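Local coordinates for protein 2-oxo-1,2-dihydroquinoline 8-monooxygenase, oxygenase component (Pseudomonas putida, PDB 1Z01) that probably acts as the oxygenase component of a Rieske-type monooxygenase that hydroxylates 2-oxo-1,2-dihydroquinoline, using a [2Fe-2S] cluster and a mononuclear iron, at residues 217-222 and 292-297; 248-253 and 391-396. All blocks are in the same frame, centred on the assembly; numbering follows the deposited sequence.

In the fold
Both contacts lie in the catalytic part of the chain and reach one antiparallel sheet, with their centres about 10 Å apart. Interaction 1 is buried. It joins the iron-binding loop 217-222 to the inner strand 293-297, through two waters and one aromatic ring. Interaction 2 is partly buried. It sets the first turn of helix 392-404 against strand 250-253, an outermost strand of the sheet within this chain, mainly through aliphatic side chains. The two meet where the loop passes the helix: F217 packs on S393 and P394, and the carboxylates of D218 and D391 come close. Interaction 1 thus mixes water bridges with ring packing near the metal; interaction 2 has no hydrogen bond between its segments.

Interaction 1: 217-222 and 292-297; sequences FDNAHI and YRTSVV. With FE (Fe (III) ion), chain G.
N219 OD1 accepts hydrogen bonds from two waters, and each water leads to a side chain of strand 293-297 or of the residue before it. Water 2 lies 2.6 Å from N219 OD1 and also bonds T294 OG1. Water 1 lies 2.6 Å from Y292 OH, in the plane of the tyrosine ring. No direct hydrogen bond joins the segments, so these waters carry the polar link. T294 OG1 is also bonded to Q264 on strand 261-264. The end of I222 adds a looser contact, with CD1 near Y292 OH.

The apolar half is F217 against V296. V296 CG1 sits over one face of the ring, 4.0 Å from the F217 centroid and 14° off the normal, a CH-pi contact. V296 CB meets the ring at F217 CD2, 3.8 Å away. F217 has chi1 53°, which places CG between its backbone N and carbonyl carbon and lays the ring across the valine. W397 meets the F217 ring edge-to-face. A leucine here would probably cost V296 its CH-pi partner and W397 its edge-to-face partner, leaving a gap between loop and strand.

Further along the loop, H221 ND1 donates to D218 O at 2.6 Å. The acceptor lies close to the imidazole plane, so the bond helps fix the rotation of the ring. The other ring nitrogen, H221 NE2, binds the iron(III) ion at 2.2 Å. Water 3 is another ligand, and H225 and D365 also bind the metal. D218 OD2 accepts from A220 N, which makes an Asx turn just before the histidine. Two histidines and one aspartate form the facial triad of the mononuclear iron site of Rieske oxygenases.

Interaction 2: 248-253 and 391-396; sequences DCIAVV and DISPIT
The first turn of helix 392-404 packs on strand 250-253 of the catalytic domain's antiparallel sheet. Helices on such a sheet are consistent with the Bet v 1-like clan. The short segments run almost parallel, at 10°, with their axes 10.3 Å apart. I250 fills much of the space between them. Its CG1 is anti to the carbonyl carbon (chi1 -62°) and chi2 is fully extended, which carries CD1 out to the helix backbone. There I250 CD1 lies 3.7 Å from S393 CA. It also touches I392 O, S393 OG and T396 OG1, so a methyl group rests among the polar atoms of the turn.

Those atoms have partners of their own. T396 OG1 donates to I392 O at 2.6 Å, while T396 N donates to the same oxygen from the opposite face of its carbonyl plane. The first of these bonds fixes the rotation of the threonine and leaves its methyl facing the strand. T396 CG2 reaches V252 CG2 at 3.6 Å and also touches I250 CG2. S393 OG is bonded to Q264.

At the start of the helix, I392 CG2 meets two side chains of the other segment. One is C249 SG, at 4.2 Å, and the other is I250 CD1. These two are apolar contacts, and no hydrogen bond crosses between the segments.

W271 of strand 271-277 touches I250, I392 and S393, and so lines the same interface. M262 of the adjacent strand 261-264 packs on both I250 and T396. D391, just before the helix, accepts a hydrogen bond from H86 of a neighbouring subunit, a residue of that subunit's [2Fe-2S] site. The start of the helix therefore lies across strands 250-253 and 261-264, with a neighbouring subunit at its N-terminal end.

Interaction 1: 217-222 and 292-297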
loop_
_atom_site.group_PDB
_atom_site.type_symbol
_atom_site.label_atom_id
_atom_site.label_comp_id
_atom_site.label_asym_id
_atom_site.label_seq_id
_atom_site.Cartn_x
_atom_site.Cartn_y
_atom_site.Cartn_z
ATOM N N PHE A 217 -0.111 -4.714 -31.164
ATOM C CA PHE A 217 0.405 -5.071 -32.484
ATOM C C PHE A 217 1.229 -6.363 -32.522
ATOM O O PHE A 217 2.039 -6.570 -33.430
ATOM C CB PHE A 217 1.210 -3.893 -33.051
ATOM C CG PHE A 217 2.279 -3.386 -32.123
ATOM C CD1 PHE A 217 3.541 -3.963 -32.113
ATOM C CD2 PHE A 217 2.008 -2.353 -31.222
ATOM C CE1 PHE A 217 4.526 -3.523 -31.211
ATOM C CE2 PHE A 217 2.983 -1.909 -30.320
ATOM C CZ PHE A 217 4.240 -2.495 -30.316
ATOM N N ASP A 218 1.014 -7.231 -31.534
ATOM C CA ASP A 218 1.710 -8.513 -31.464
ATOM C C ASP A 218 0.854 -9.515 -32.243
ATOM O O ASP A 218 -0.324 -9.696 -31.945
ATOM C CB ASP A 218 1.839 -8.973 -30.012
ATOM C CG ASP A 218 2.791 -10.153 -29.855
ATOM O OD1 ASP A 218 3.966 -9.933 -29.490
ATOM O OD2 ASP A 218 2.369 -11.299 -30.107
ATOM N N ASN A 219 1.441 -10.169 -33.238
ATOM C CA ASN A 219 0.694 -11.117 -34.053
ATOM C C ASN A 219 0.688 -12.546 -33.530
ATOM O O ASN A 219 0.236 -13.462 -34.219
ATOM C CB ASN A 219 1.235 -11.096 -35.475
ATOM C CG ASN A 219 1.099 -9.734 -36.118
ATOM O OD1 ASN A 219 -0.008 -9.232 -36.291
ATOM N ND2 ASN A 219 2.228 -9.119 -36.463
ATOM N N ALA A 220 1.181 -12.737 -32.311
ATOM C CA ALA A 220 1.217 -14.067 -31.718
ATOM C C ALA A 220 0.298 -14.167 -30.519
ATOM O O ALA A 220 0.152 -15.236 -29.940
ATOM C CB ALA A 220 2.637 -14.419 -31.306
ATOM N N HIS A 221 -0.322 -13.058 -30.135
ATOM C CA HIS A 221 -1.211 -13.087 -28.979
ATOM C C HIS A 221 -2.653 -13.381 -29.380
ATOM O O HIS A 221 -3.559 -13.306 -28.553
ATOM C CB HIS A 221 -1.156 -11.759 -28.213
ATOM C CG HIS A 221 -2.090 -10.720 -28.743
ATOM N ND1 HIS A 221 -1.806 -9.959 -29.857
ATOM C CD2 HIS A 221 -3.319 -10.335 -28.327
ATOM C CE1 HIS A 221 -2.820 -9.150 -30.104
ATOM N NE2 HIS A 221 -3.750 -9.358 -29.190
ATOM N N ILE A 222 -2.857 -13.707 -30.651
ATOM C CA ILE A 222 -4.187 -14.013 -31.171
ATOM C C ILE A 222 -4.896 -15.071 -30.318
ATOM O O ILE A 222 -6.117 -15.061 -30.176
ATOM C CB ILE A 222 -4.100 -14.513 -32.637
ATOM C CG1 ILE A 222 -3.448 -13.435 -33.511
ATOM C CG2 ILE A 222 -5.492 -14.860 -33.159
ATOM C CD1 ILE A 222 -3.299 -13.814 -34.975
ATOM N N TYR A 292 -7.485 -7.028 -41.782
ATOM C CA TYR A 292 -7.129 -5.862 -40.984
ATOM C C TYR A 292 -5.614 -5.664 -40.998
ATOM O O TYR A 292 -4.866 -6.533 -41.455
ATOM C CB TYR A 292 -7.626 -6.060 -39.550
ATOM C CG TYR A 292 -6.941 -7.211 -38.851
ATOM C CD1 TYR A 292 -5.741 -7.020 -38.160
ATOM C CD2 TYR A 292 -7.450 -8.509 -38.939
ATOM C CE1 TYR A 292 -5.060 -8.092 -37.578
ATOM C CE2 TYR A 292 -6.773 -9.586 -38.362
ATOM C CZ TYR A 292 -5.578 -9.366 -37.686
ATOM O OH TYR A 292 -4.888 -10.431 -37.150
ATOM N N ARG A 293 -5.165 -4.517 -40.502
ATOM C CA ARG A 293 -3.734 -4.225 -40.461
ATOM C C ARG A 293 -3.368 -3.308 -39.305
ATOM O O ARG A 293 -4.019 -2.290 -39.069
ATOM C CB ARG A 293 -3.275 -3.593 -41.778
ATOM C CG ARG A 293 -1.789 -3.341 -41.837
ATOM C CD ARG A 293 -1.355 -3.013 -43.247
ATOM N NE ARG A 293 -1.963 -1.785 -43.735
ATOM C CZ ARG A 293 -1.852 -1.347 -44.985
ATOM N NH1 ARG A 293 -2.436 -0.210 -45.346
ATOM N NH2 ARG A 293 -1.165 -2.051 -45.873
ATOM N N THR A 294 -2.305 -3.671 -38.599
ATOM C CA THR A 294 -1.851 -2.900 -37.453
ATOM C C THR A 294 -0.539 -2.158 -37.670
ATOM O O THR A 294 0.378 -2.625 -38.352
ATOM C CB THR A 294 -1.699 -3.795 -36.220
ATOM O OG1 THR A 294 -0.787 -4.857 -36.514
ATOM C CG2 THR A 294 -3.046 -4.385 -35.820
ATOM N N SER A 295 -0.476 -0.985 -37.061
ATOM C CA SER A 295 0.682 -0.123 -37.127
ATOM C C SER A 295 0.732 0.613 -35.794
ATOM O O SER A 295 -0.273 0.684 -35.080
ATOM C CB SER A 295 0.518 0.875 -38.270
ATOM O OG SER A 295 -0.646 1.658 -38.084
ATOM N N VAL A 296 1.904 1.140 -35.452
ATOM C CA VAL A 296 2.070 1.885 -34.213
ATOM C C VAL A 296 3.056 3.045 -34.413
ATOM O O VAL A 296 4.080 2.894 -35.085
ATOM C CB VAL A 296 2.562 0.953 -33.071
ATOM C CG1 VAL A 296 3.935 0.388 -33.394
ATOM C CG2 VAL A 296 2.558 1.700 -31.753
ATOM N N VAL A 297 2.727 4.208 -33.852
ATOM C CA VAL A 297 3.593 5.382 -33.964
ATOM C C VAL A 297 3.807 6.014 -32.580
ATOM O O VAL A 297 3.021 5.784 -31.665
ATOM C CB VAL A 297 2.979 6.455 -34.919
ATOM C CG1 VAL A 297 2.787 5.881 -36.314
ATOM C CG2 VAL A 297 1.651 6.948 -34.373
HETATM FE FE FE G . -5.811 -8.566 -28.855
HETATM O O HOH W 1 -2.738 -10.284 -35.674
HETATM O O HOH W 2 -1.036 -7.110 -35.220
HETATM O O HOH W 3 -6.022 -7.605 -30.889
#

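Interaction 2: 248-253 and 391-396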
loop_
_atom_site.group_PDB
_atom_site.type_symbol
_atom_site.label_atom_id
_atom_site.label_comp_id
_atom_site.label_asym_id
_atom_site.label_seq_id
_atom_site.Cartn_x
_atom_site.Cartn_y
_atom_site.Cartn_z
ATOM N N ASP A 248 11.785 -7.798 -44.155
ATOM C CA ASP A 248 11.101 -6.526 -44.326
ATOM C C ASP A 248 9.595 -6.633 -44.085
ATOM O O ASP A 248 8.812 -5.889 -44.676
ATOM C CB ASP A 248 11.366 -5.980 -45.731
ATOM C CG ASP A 248 10.964 -6.957 -46.823
ATOM O OD1 ASP A 248 11.061 -6.585 -48.015
ATOM O OD2 ASP A 248 10.548 -8.093 -46.492
ATOM N N CYS A 249 9.199 -7.552 -43.209
ATOM C CA CYS A 249 7.790 -7.752 -42.895
ATOM C C CYS A 249 7.203 -6.540 -42.180
ATOM O O CYS A 249 5.991 -6.442 -41.994
ATOM C CB CYS A 249 7.608 -9.004 -42.033
ATOM S SG CYS A 249 8.386 -8.933 -40.400
ATOM N N ILE A 250 8.074 -5.623 -41.771
ATOM C CA ILE A 250 7.648 -4.398 -41.102
ATOM C C ILE A 250 8.383 -3.244 -41.748
ATOM O O ILE A 250 9.594 -3.315 -41.946
ATOM C CB ILE A 250 7.997 -4.387 -39.588
ATOM C CG1 ILE A 250 7.271 -5.522 -38.866
ATOM C CG2 ILE A 250 7.595 -3.039 -38.978
ATOM C CD1 ILE A 250 7.561 -5.599 -37.370
ATOM N N ALA A 251 7.652 -2.187 -42.084
ATOM C CA ALA A 251 8.250 -1.013 -42.692
ATOM C C ALA A 251 8.347 0.077 -41.637
ATOM O O ALA A 251 7.347 0.436 -41.015
ATOM C CB ALA A 251 7.406 -0.539 -43.855
ATOM N N VAL A 252 9.557 0.592 -41.427
ATOM C CA VAL A 252 9.784 1.650 -40.453
ATOM C C VAL A 252 9.807 2.996 -41.161
ATOM O O VAL A 252 10.517 3.176 -42.149
ATOM C CB VAL A 252 11.113 1.444 -39.717
ATOM C CG1 VAL A 252 11.367 2.604 -38.777
ATOM C CG2 VAL A 252 11.073 0.127 -38.947
ATOM N N VAL A 253 9.019 3.935 -40.653
ATOM C CA VAL A 253 8.935 5.262 -41.243
ATOM C C VAL A 253 9.457 6.289 -40.251
ATOM O O VAL A 253 9.035 6.319 -39.096
ATOM C CB VAL A 253 7.482 5.589 -41.608
ATOM C CG1 VAL A 253 7.433 6.784 -42.528
ATOM C CG2 VAL A 253 6.831 4.378 -42.259
ATOM N N ASP A 391 8.393 -11.746 -32.110
ATOM C CA ASP A 391 8.678 -10.551 -31.337
ATOM C C ASP A 391 9.421 -9.489 -32.124
ATOM O O ASP A 391 9.872 -8.486 -31.565
ATOM C CB ASP A 391 9.431 -10.948 -30.072
ATOM C CG ASP A 391 8.528 -11.638 -29.085
ATOM O OD1 ASP A 391 8.924 -12.665 -28.503
ATOM O OD2 ASP A 391 7.399 -11.139 -28.892
ATOM N N ILE A 392 9.538 -9.707 -33.429
ATOM C CA ILE A 392 10.191 -8.737 -34.294
ATOM C C ILE A 392 9.359 -7.461 -34.181
ATOM O O ILE A 392 9.874 -6.352 -34.313
ATOM C CB ILE A 392 10.212 -9.220 -35.771
ATOM C CG1 ILE A 392 10.915 -8.189 -36.664
ATOM C CG2 ILE A 392 8.782 -9.447 -36.276
ATOM C CD1 ILE A 392 12.349 -7.927 -36.285
ATOM N N SER A 393 8.064 -7.633 -33.910
ATOM C CA SER A 393 7.153 -6.506 -33.771
ATOM C C SER A 393 7.510 -5.612 -32.571
ATOM O O SER A 393 7.854 -4.445 -32.757
ATOM C CB SER A 393 5.709 -7.012 -33.679
ATOM O OG SER A 393 5.340 -7.689 -34.875
ATOM N N PRO A 394 7.439 -6.134 -31.328
ATOM C CA PRO A 394 7.801 -5.239 -30.218
ATOM C C PRO A 394 9.245 -4.720 -30.319
ATOM O O PRO A 394 9.514 -3.549 -30.036
ATOM C CB PRO A 394 7.563 -6.106 -28.976
ATOM C CG PRO A 394 7.757 -7.518 -29.492
ATOM C CD PRO A 394 7.027 -7.455 -30.818
ATOM N N ILE A 395 10.171 -5.579 -30.740
ATOM C CA ILE A 395 11.574 -5.170 -30.866
ATOM C C ILE A 395 11.766 -3.993 -31.825
ATOM O O ILE A 395 12.483 -3.033 -31.526
ATOM C CB ILE A 395 12.459 -6.352 -31.329
ATOM C CG1 ILE A 395 12.569 -7.383 -30.207
ATOM C CG2 ILE A 395 13.842 -5.851 -31.722
ATOM C CD1 ILE A 395 13.339 -8.622 -30.600
ATOM N N THR A 396 11.115 -4.055 -32.977
ATOM C CA THR A 396 11.238 -2.985 -33.957
ATOM C C THR A 396 10.664 -1.687 -33.392
ATOM O O THR A 396 11.195 -0.598 -33.624
ATOM C CB THR A 396 10.517 -3.372 -35.257
ATOM O OG1 THR A 396 11.134 -4.550 -35.786
ATOM C CG2 THR A 396 10.618 -2.261 -36.302
#